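Local coordinates for outer membrane protein Omp121 (Bacteroides thetaiotaomicron, PDB 5FQ8) that belongs to the TonB-dependent receptor family and probably takes up nutrients across the bacterial outer membrane, at residues G281-D286 and Y370-Y375; N320-G325 and T968-S973; Y375-E380 and S413-P418. One frame throughout, in Å; residues are numbered along the deposited sequence.

Interaction 1: residues G281-D286 and Y370-Y375; sequences GMIPTD and YILNNY. With CA (calcium ion), chain M.
L372 reaches from its helix into a calcium-binding loop and meets three consecutive residues, I283, P284 and T285. Its two methyls do most of the work. CD2 packs on CG2 of I283 at 3.9 Å, and the two side chains cross at about a right angle. CD1 of L372 sits 3.7 Å from the carbonyl O of P284. Nearer the helix backbone, CB of L372 lies 3.7 Å from OG1 of T285. With CG anti to its own carbonyl carbon (chi1 -71°), L372 carries both methyls to I283 and P284. T285 also touches N373: its methyl CG2 approaches the amide of N373, 3.6 Å from OD1. The contact across the segments is van der Waals packing. The amide nitrogen of N373 is held weakly by the carbonyl of Y369, one helical turn back. The next shell is the metal. The carbonyl oxygens of G281, I283 and T285 all point at one calcium ion, with I283 O at 2.2 Å and T285 O at 2.4 Å. D280 and D288 supply the side-chain ligands that complete the five protein donors. M330 of helix 330-335 packs against both I283 and L372, and A287 also touches L372. Within helix 368-374, N374 ND2 bonds back to the carbonyl of Y370 and lies over the face of the Y370 ring. The whole is a calcium-bound loop between adjacent antiparallel strands, 268-280 and 289-303, of the barrel wall of a TonB-dependent receptor, with a short helix laid against it.

Interaction 2: residues N320-G325 and T968-S973; sequences NFATTG and TANPSS
The backbones of T324 and A969 make the nearest approach, with CA atoms 6.1 Å apart, and both chains run here as irregular loops. Each loop adjoins a strand of the TonB-dependent receptor barrel: one leaves strand 306-320, the other leads into strand 973-983. The side chain of N970 carries the contact. Its CG is anti to its carbonyl carbon (chi1 -63°), which sends the amide across to the other loop. There ND2 gives a weak but nearly straight hydrogen bond to the carbonyl O of A322, 3.3 Å long with an angle of 174° at the hydrogen. The stronger partner of ND2 is D79, within the plug range, so one amide nitrogen joins its own loop to the plug, and more weakly to A322. CE1 of F321 lies 3.9 Å from ND2 of N970, with ring and amide planes 33° apart. T324 adds the second contact: its methyl meets both T968 and N970. Its hydroxyl is taken by a weak bond with the carbonyl of G123, also in the plug range. M330 and L331 of helix 330-335 touch N970 from outside the two loops. The contact is fully buried. The methyl CG2 of T324 rests 3.5 Å from O of T968 and 3.6 Å from OD1 of N970.

Interaction 3: residues Y375-E380 and S413-P418; sequences YLNEYE and SDKGKP
Strand segments 376-380 and 413-417 run antiparallel, their axes 4.4 Å apart at an angle of 176°. L376 pairs with G416 and E378 with D414 as hydrogen-bonded pairs, each closed by two backbone bonds. The straightest is E378 N to D414 O, 2.9 Å long. N377 with K415, between them, and Y379 with S413, beyond E378-D414, are the non-hydrogen-bonded pairs. L376, E378 and D414 share one face. There CD2 of L376 leans over the neighbouring strand near the carbonyl of D414. The carboxylates of E378 and D414 stay apart, OE2 to OD2 5.3 Å. On the other face the N377 and K415 side chains run alongside each other. OD1 of N377 is 3.7 Å from CG of K415, and the amine of K415 goes on to bond Y124. OG of S413 meets the edge of the Y379 ring, 3.6 Å from CD1, while F126 stacks on that ring. Just before strand 376-394 begins, the Y375 ring takes P418 over one face. CD of P418 makes a CH-pi contact 3.8 Å from the ring centroid, 22° off the normal. The K417 and Y375 side chains cross at a slant. CA of K417 lies over the same face, and its CB touches CE2 of Y375. The amine of K417 forms a salt bridge to E443. CG of Y375 is anti to its carbonyl carbon (chi1 -78°), bringing the ring beside the end of strand 398-417. A serine in place of Y375 would probably leave the CD of P418 without its aromatic cover and open a gap beside K417. Backbone bonds thus fix this barrel hairpin's register; side chains across it meet by packing, and K415 and K417 find polar partners outside.

The three contacts cluster near one end of the barrel. Centres of interactions 1 and 2 are about 11 Å apart, those of 1 and 3 about 12 Å, and those of 2 and 3 about 15 Å. Interactions 1 and 3 share Y375, where helix 368-374 gives way to strand 376-394. Along the chain interaction 1 closes before 3 opens, and 3 is nested inside the long loop that interaction 2 closes. M282 of interaction 1 packs on P971 and S973 of interaction 2, and F321 and N377 make a probable backbone hydrogen bond between interactions 2 and 3. The calcium loop, the loop leading into the last strand, 973-983, and a hairpin of the wall thus form one continuous cluster.

Interaction 1: residues G281-D286 and Y370-Y375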
loop_
_atom_site.group_PDB
_atom_site.type_symbol
_atom_site.label_atom_id
_atom_site.label_comp_id
_atom_site.label_asym_id
_atom_site.label_seq_id
_atom_site.Cartn_x
_atom_site.Cartn_y
_atom_site.Cartn_z
ATOM N N GLY B 281 19.585 15.174 -18.189
ATOM C CA GLY B 281 19.730 16.618 -18.132
ATOM C C GLY B 281 20.871 17.084 -17.251
ATOM O O GLY B 281 21.734 16.319 -16.826
ATOM N N MET B 282 20.849 18.377 -16.953
ATOM C CA MET B 282 22.025 19.019 -16.383
ATOM C C MET B 282 22.191 18.796 -14.891
ATOM O O MET B 282 23.276 19.055 -14.372
ATOM C CB MET B 282 21.964 20.507 -16.632
ATOM C CG MET B 282 20.754 21.106 -16.022
ATOM S SD MET B 282 20.599 22.809 -16.444
ATOM C CE MET B 282 18.976 23.125 -15.826
ATOM N N ILE B 283 21.151 18.388 -14.180
ATOM C CA ILE B 283 21.346 18.093 -12.759
ATOM C C ILE B 283 22.161 16.815 -12.638
ATOM O O ILE B 283 21.889 15.849 -13.371
ATOM C CB ILE B 283 20.004 17.959 -12.052
ATOM C CG1 ILE B 283 19.109 19.154 -12.353
ATOM C CG2 ILE B 283 20.185 17.893 -10.575
ATOM C CD1 ILE B 283 17.696 18.978 -11.905
ATOM N N PRO B 284 23.170 16.764 -11.760
ATOM C CA PRO B 284 24.051 15.591 -11.687
ATOM C C PRO B 284 23.321 14.282 -11.447
ATOM O O PRO B 284 22.173 14.283 -11.001
ATOM C CB PRO B 284 24.968 15.930 -10.511
ATOM C CG PRO B 284 24.957 17.368 -10.416
ATOM C CD PRO B 284 23.613 17.827 -10.847
ATOM N N THR B 285 23.995 13.163 -11.708
ATOM C CA THR B 285 23.410 11.819 -11.731
ATOM C C THR B 285 22.317 11.698 -12.778
ATOM O O THR B 285 22.113 12.603 -13.583
ATOM C CB THR B 285 22.826 11.400 -10.375
ATOM O OG1 THR B 285 21.523 11.975 -10.220
ATOM C CG2 THR B 285 23.719 11.830 -9.216
ATOM N N ASP B 286 21.594 10.584 -12.748
ATOM C CA ASP B 286 20.629 10.219 -13.772
ATOM C C ASP B 286 19.199 10.504 -13.351
ATOM O O ASP B 286 18.275 9.845 -13.838
ATOM C CB ASP B 286 20.784 8.738 -14.138
ATOM C CG ASP B 286 20.459 7.794 -12.976
ATOM O OD1 ASP B 286 21.357 7.515 -12.157
ATOM O OD2 ASP B 286 19.313 7.305 -12.896
ATOM N N TYR B 370 23.509 13.233 -1.998
ATOM C CA TYR B 370 22.823 12.109 -1.380
ATOM C C TYR B 370 21.400 12.004 -1.899
ATOM O O TYR B 370 20.956 10.927 -2.294
ATOM C CB TYR B 370 22.831 12.236 0.151
ATOM C CG TYR B 370 22.257 11.009 0.823
ATOM C CD1 TYR B 370 20.886 10.847 0.966
ATOM C CD2 TYR B 370 23.085 9.996 1.275
ATOM C CE1 TYR B 370 20.361 9.723 1.539
ATOM C CE2 TYR B 370 22.561 8.862 1.859
ATOM C CZ TYR B 370 21.202 8.737 1.985
ATOM O OH TYR B 370 20.684 7.612 2.554
ATOM N N ILE B 371 20.669 13.115 -1.908
ATOM C CA ILE B 371 19.263 13.066 -2.294
ATOM C C ILE B 371 19.113 12.548 -3.716
ATOM O O ILE B 371 18.213 11.753 -4.007
ATOM C CB ILE B 371 18.608 14.447 -2.128
ATOM C CG1 ILE B 371 18.776 14.942 -0.698
ATOM C CG2 ILE B 371 17.157 14.373 -2.471
ATOM C CD1 ILE B 371 18.243 16.332 -0.470
ATOM N N LEU B 372 19.997 12.979 -4.622
ATOM C CA LEU B 372 19.909 12.560 -6.020
ATOM C C LEU B 372 20.328 11.110 -6.207
ATOM O O LEU B 372 19.770 10.403 -7.052
ATOM C CB LEU B 372 20.776 13.460 -6.895
ATOM C CG LEU B 372 20.357 14.898 -7.161
ATOM C CD1 LEU B 372 21.567 15.646 -7.581
ATOM C CD2 LEU B 372 19.319 14.945 -8.234
ATOM N N ASN B 373 21.289 10.653 -5.424
ATOM C CA ASN B 373 21.785 9.293 -5.516
ATOM C C ASN B 373 20.953 8.271 -4.752
ATOM O O ASN B 373 21.152 7.077 -4.964
ATOM C CB ASN B 373 23.216 9.245 -5.004
ATOM C CG ASN B 373 24.216 9.444 -6.096
ATOM O OD1 ASN B 373 24.094 8.869 -7.168
ATOM N ND2 ASN B 373 25.216 10.269 -5.838
ATOM N N ASN B 374 20.035 8.692 -3.876
ATOM C CA ASN B 374 19.359 7.760 -2.995
ATOM C C ASN B 374 17.852 7.876 -2.957
ATOM O O ASN B 374 17.220 7.083 -2.261
ATOM C CB ASN B 374 19.886 7.912 -1.568
ATOM C CG ASN B 374 21.299 7.444 -1.436
ATOM O OD1 ASN B 374 21.556 6.252 -1.292
ATOM N ND2 ASN B 374 22.234 8.371 -1.495
ATOM N N TYR B 375 17.257 8.820 -3.654
ATOM C CA TYR B 375 15.812 8.930 -3.703
ATOM C C TYR B 375 15.333 8.440 -5.048
ATOM O O TYR B 375 16.118 8.229 -5.969
ATOM C CB TYR B 375 15.368 10.368 -3.453
ATOM C CG TYR B 375 15.397 10.770 -2.006
ATOM C CD1 TYR B 375 16.559 10.693 -1.269
ATOM C CD2 TYR B 375 14.255 11.225 -1.373
ATOM C CE1 TYR B 375 16.583 11.052 0.037
ATOM C CE2 TYR B 375 14.282 11.607 -0.075
ATOM C CZ TYR B 375 15.445 11.510 0.625
ATOM O OH TYR B 375 15.474 11.876 1.936
HETATM CA CA CA M . 21.655 14.466 -15.097
#

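Interaction 2: residues N320-G325 and T968-S973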
loop_
_atom_site.group_PDB
_atom_site.type_symbol
_atom_site.label_atom_id
_atom_site.label_comp_id
_atom_site.label_asym_id
_atom_site.label_seq_id
_atom_site.Cartn_x
_atom_site.Cartn_y
_atom_site.Cartn_z
ATOM N N ASN B 320 12.296 10.017 -15.166
ATOM C CA ASN B 320 12.826 10.115 -13.815
ATOM C C ASN B 320 12.948 11.593 -13.507
ATOM O O ASN B 320 13.321 12.377 -14.378
ATOM C CB ASN B 320 14.187 9.449 -13.667
ATOM C CG ASN B 320 14.138 7.960 -13.853
ATOM O OD1 ASN B 320 14.261 7.468 -14.964
ATOM N ND2 ASN B 320 13.984 7.230 -12.769
ATOM N N PHE B 321 12.643 11.978 -12.283
ATOM C CA PHE B 321 12.514 13.388 -11.959
ATOM C C PHE B 321 13.307 13.687 -10.705
ATOM O O PHE B 321 13.351 12.864 -9.791
ATOM C CB PHE B 321 11.063 13.743 -11.769
ATOM C CG PHE B 321 10.749 15.185 -11.971
ATOM C CD1 PHE B 321 11.150 16.125 -11.057
ATOM C CD2 PHE B 321 10.015 15.595 -13.062
ATOM C CE1 PHE B 321 10.848 17.445 -11.234
ATOM C CE2 PHE B 321 9.713 16.910 -13.243
ATOM C CZ PHE B 321 10.123 17.838 -12.325
ATOM N N ALA B 322 13.961 14.846 -10.682
ATOM C CA ALA B 322 14.610 15.329 -9.469
ATOM C C ALA B 322 13.567 16.147 -8.718
ATOM O O ALA B 322 13.298 17.305 -9.041
ATOM C CB ALA B 322 15.860 16.129 -9.799
ATOM N N THR B 323 12.969 15.512 -7.716
ATOM C CA THR B 323 11.807 16.036 -7.016
ATOM C C THR B 323 12.077 17.406 -6.401
ATOM O O THR B 323 13.163 17.662 -5.886
ATOM C CB THR B 323 11.411 15.044 -5.927
ATOM O OG1 THR B 323 11.436 13.711 -6.447
ATOM C CG2 THR B 323 10.032 15.360 -5.379
ATOM N N THR B 324 11.080 18.291 -6.458
ATOM C CA THR B 324 11.187 19.617 -5.863
ATOM C C THR B 324 10.280 19.718 -4.647
ATOM O O THR B 324 9.367 18.908 -4.459
ATOM C CB THR B 324 10.818 20.739 -6.849
ATOM O OG1 THR B 324 9.413 20.715 -7.118
ATOM C CG2 THR B 324 11.579 20.626 -8.153
ATOM N N GLY B 325 10.537 20.726 -3.830
ATOM C CA GLY B 325 9.705 20.971 -2.670
ATOM C C GLY B 325 10.478 21.628 -1.547
ATOM O O GLY B 325 11.663 21.923 -1.654
ATOM N N THR B 968 10.249 26.519 -6.009
ATOM C CA THR B 968 11.605 26.039 -6.248
ATOM C C THR B 968 11.613 24.929 -7.284
ATOM O O THR B 968 12.244 23.889 -7.119
ATOM C CB THR B 968 12.306 25.588 -4.971
ATOM O OG1 THR B 968 11.404 24.861 -4.148
ATOM C CG2 THR B 968 12.807 26.774 -4.224
ATOM N N ALA B 969 10.890 25.166 -8.369
ATOM C CA ALA B 969 11.111 24.413 -9.588
ATOM C C ALA B 969 12.583 24.448 -9.945
ATOM O O ALA B 969 13.304 25.375 -9.584
ATOM C CB ALA B 969 10.290 24.992 -10.729
ATOM N N ASN B 970 13.036 23.420 -10.641
ATOM C CA ASN B 970 14.439 23.361 -10.990
ATOM C C ASN B 970 14.793 24.473 -11.976
ATOM O O ASN B 970 13.947 24.916 -12.749
ATOM C CB ASN B 970 14.763 22.008 -11.596
ATOM C CG ASN B 970 14.544 20.882 -10.641
ATOM O OD1 ASN B 970 14.862 20.972 -9.467
ATOM N ND2 ASN B 970 13.994 19.798 -11.144
ATOM N N PRO B 971 16.033 24.943 -11.962
ATOM C CA PRO B 971 16.432 26.011 -12.882
ATOM C C PRO B 971 16.154 25.642 -14.328
ATOM O O PRO B 971 16.283 24.486 -14.722
ATOM C CB PRO B 971 17.933 26.141 -12.627
ATOM C CG PRO B 971 18.152 25.596 -11.301
ATOM C CD PRO B 971 17.139 24.532 -11.091
ATOM N N SER B 972 15.765 26.636 -15.117
ATOM C CA SER B 972 15.570 26.402 -16.537
ATOM C C SER B 972 16.913 26.286 -17.230
ATOM O O SER B 972 17.949 26.705 -16.716
ATOM C CB SER B 972 14.741 27.506 -17.173
ATOM O OG SER B 972 15.515 28.659 -17.425
ATOM N N SER B 973 16.900 25.677 -18.396
ATOM C CA SER B 973 18.148 25.373 -19.066
ATOM C C SER B 973 18.219 26.053 -20.418
ATOM O O SER B 973 17.222 26.512 -20.975
ATOM C CB SER B 973 18.339 23.866 -19.243
ATOM O OG SER B 973 17.379 23.341 -20.135
#

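Interaction 3: residues Y375-E380 and S413-P418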
loop_
_atom_site.group_PDB
_atom_site.type_symbol
_atom_site.label_atom_id
_atom_site.label_comp_id
_atom_site.label_asym_id
_atom_site.label_seq_id
_atom_site.Cartn_x
_atom_site.Cartn_y
_atom_site.Cartn_z
ATOM N N TYR B 375 17.257 8.820 -3.654
ATOM C CA TYR B 375 15.812 8.930 -3.703
ATOM C C TYR B 375 15.333 8.440 -5.048
ATOM O O TYR B 375 16.118 8.229 -5.969
ATOM C CB TYR B 375 15.368 10.368 -3.453
ATOM C CG TYR B 375 15.397 10.770 -2.006
ATOM C CD1 TYR B 375 16.559 10.693 -1.269
ATOM C CD2 TYR B 375 14.255 11.225 -1.373
ATOM C CE1 TYR B 375 16.583 11.052 0.037
ATOM C CE2 TYR B 375 14.282 11.607 -0.075
ATOM C CZ TYR B 375 15.445 11.510 0.625
ATOM O OH TYR B 375 15.474 11.876 1.936
ATOM N N LEU B 376 14.032 8.239 -5.150
ATOM C CA LEU B 376 13.470 7.627 -6.339
ATOM C C LEU B 376 12.145 8.275 -6.674
ATOM O O LEU B 376 11.314 8.481 -5.788
ATOM C CB LEU B 376 13.276 6.133 -6.144
ATOM C CG LEU B 376 12.654 5.408 -7.322
ATOM C CD1 LEU B 376 13.770 4.894 -8.152
ATOM C CD2 LEU B 376 11.789 4.284 -6.847
ATOM N N ASN B 377 11.957 8.601 -7.942
ATOM C CA ASN B 377 10.679 9.095 -8.439
ATOM C C ASN B 377 10.626 8.812 -9.939
ATOM O O ASN B 377 10.849 9.680 -10.778
ATOM C CB ASN B 377 10.483 10.577 -8.146
ATOM C CG ASN B 377 9.137 11.060 -8.561
ATOM O OD1 ASN B 377 8.285 10.281 -8.969
ATOM N ND2 ASN B 377 8.925 12.350 -8.460
ATOM N N GLU B 378 10.278 7.581 -10.279
ATOM C CA GLU B 378 10.327 7.100 -11.649
ATOM C C GLU B 378 8.921 6.965 -12.206
ATOM O O GLU B 378 7.959 6.812 -11.462
ATOM C CB GLU B 378 11.055 5.762 -11.699
ATOM C CG GLU B 378 11.377 5.255 -13.081
ATOM C CD GLU B 378 12.063 3.926 -13.053
ATOM O OE1 GLU B 378 13.181 3.848 -12.514
ATOM O OE2 GLU B 378 11.472 2.957 -13.561
ATOM N N TYR B 379 8.802 7.074 -13.518
ATOM C CA TYR B 379 7.534 6.865 -14.202
ATOM C C TYR B 379 7.818 6.133 -15.497
ATOM O O TYR B 379 8.738 6.499 -16.225
ATOM C CB TYR B 379 6.830 8.186 -14.471
ATOM C CG TYR B 379 5.471 8.122 -15.126
ATOM C CD1 TYR B 379 4.323 7.984 -14.376
ATOM C CD2 TYR B 379 5.334 8.272 -16.490
ATOM C CE1 TYR B 379 3.082 7.965 -14.971
ATOM C CE2 TYR B 379 4.101 8.252 -17.091
ATOM C CZ TYR B 379 2.977 8.096 -16.327
ATOM O OH TYR B 379 1.745 8.072 -16.924
ATOM N N GLU B 380 7.056 5.085 -15.757
ATOM C CA GLU B 380 7.103 4.356 -17.012
ATOM C C GLU B 380 5.693 4.272 -17.562
ATOM O O GLU B 380 4.749 4.022 -16.816
ATOM C CB GLU B 380 7.691 2.965 -16.835
ATOM C CG GLU B 380 7.728 2.193 -18.132
ATOM C CD GLU B 380 8.279 0.802 -18.021
ATOM O OE1 GLU B 380 9.468 0.643 -17.706
ATOM O OE2 GLU B 380 7.513 -0.137 -18.269
ATOM N N SER B 413 3.882 4.621 -11.651
ATOM C CA SER B 413 4.792 5.446 -10.872
ATOM C C SER B 413 5.483 4.629 -9.795
ATOM O O SER B 413 4.927 3.667 -9.281
ATOM C CB SER B 413 4.029 6.593 -10.225
ATOM O OG SER B 413 3.046 7.106 -11.099
ATOM N N ASP B 414 6.703 5.015 -9.450
ATOM C CA ASP B 414 7.427 4.361 -8.360
ATOM C C ASP B 414 8.277 5.403 -7.639
ATOM O O ASP B 414 9.306 5.829 -8.166
ATOM C CB ASP B 414 8.303 3.215 -8.878
ATOM C CG ASP B 414 7.502 2.010 -9.334
ATOM O OD1 ASP B 414 7.197 1.130 -8.504
ATOM O OD2 ASP B 414 7.192 1.940 -10.538
ATOM N N LYS B 415 7.876 5.793 -6.431
ATOM C CA LYS B 415 8.613 6.778 -5.648
ATOM C C LYS B 415 9.065 6.160 -4.335
ATOM O O LYS B 415 8.339 5.366 -3.741
ATOM C CB LYS B 415 7.780 8.029 -5.366
ATOM C CG LYS B 415 6.651 8.260 -6.316
ATOM C CD LYS B 415 5.786 9.387 -5.850
ATOM C CE LYS B 415 4.452 9.398 -6.580
ATOM N NZ LYS B 415 4.583 9.611 -8.053
ATOM N N GLY B 416 10.265 6.526 -3.888
ATOM C CA GLY B 416 10.778 6.017 -2.631
ATOM C C GLY B 416 11.837 6.916 -2.041
ATOM O O GLY B 416 12.530 7.637 -2.759
ATOM N N LYS B 417 11.973 6.855 -0.724
ATOM C CA LYS B 417 12.983 7.589 0.015
ATOM C C LYS B 417 13.436 6.756 1.202
ATOM O O LYS B 417 12.635 6.012 1.777
ATOM C CB LYS B 417 12.451 8.940 0.493
ATOM C CG LYS B 417 11.229 8.913 1.363
ATOM C CD LYS B 417 10.611 10.286 1.383
ATOM C CE LYS B 417 9.656 10.474 2.533
ATOM N NZ LYS B 417 10.370 10.478 3.842
ATOM N N PRO B 418 14.699 6.874 1.606
ATOM C CA PRO B 418 15.252 5.947 2.592
ATOM C C PRO B 418 14.749 6.219 3.995
ATOM O O PRO B 418 14.207 7.276 4.314
ATOM C CB PRO B 418 16.760 6.196 2.514
ATOM C CG PRO B 418 16.977 7.061 1.354
ATOM C CD PRO B 418 15.718 7.817 1.138
#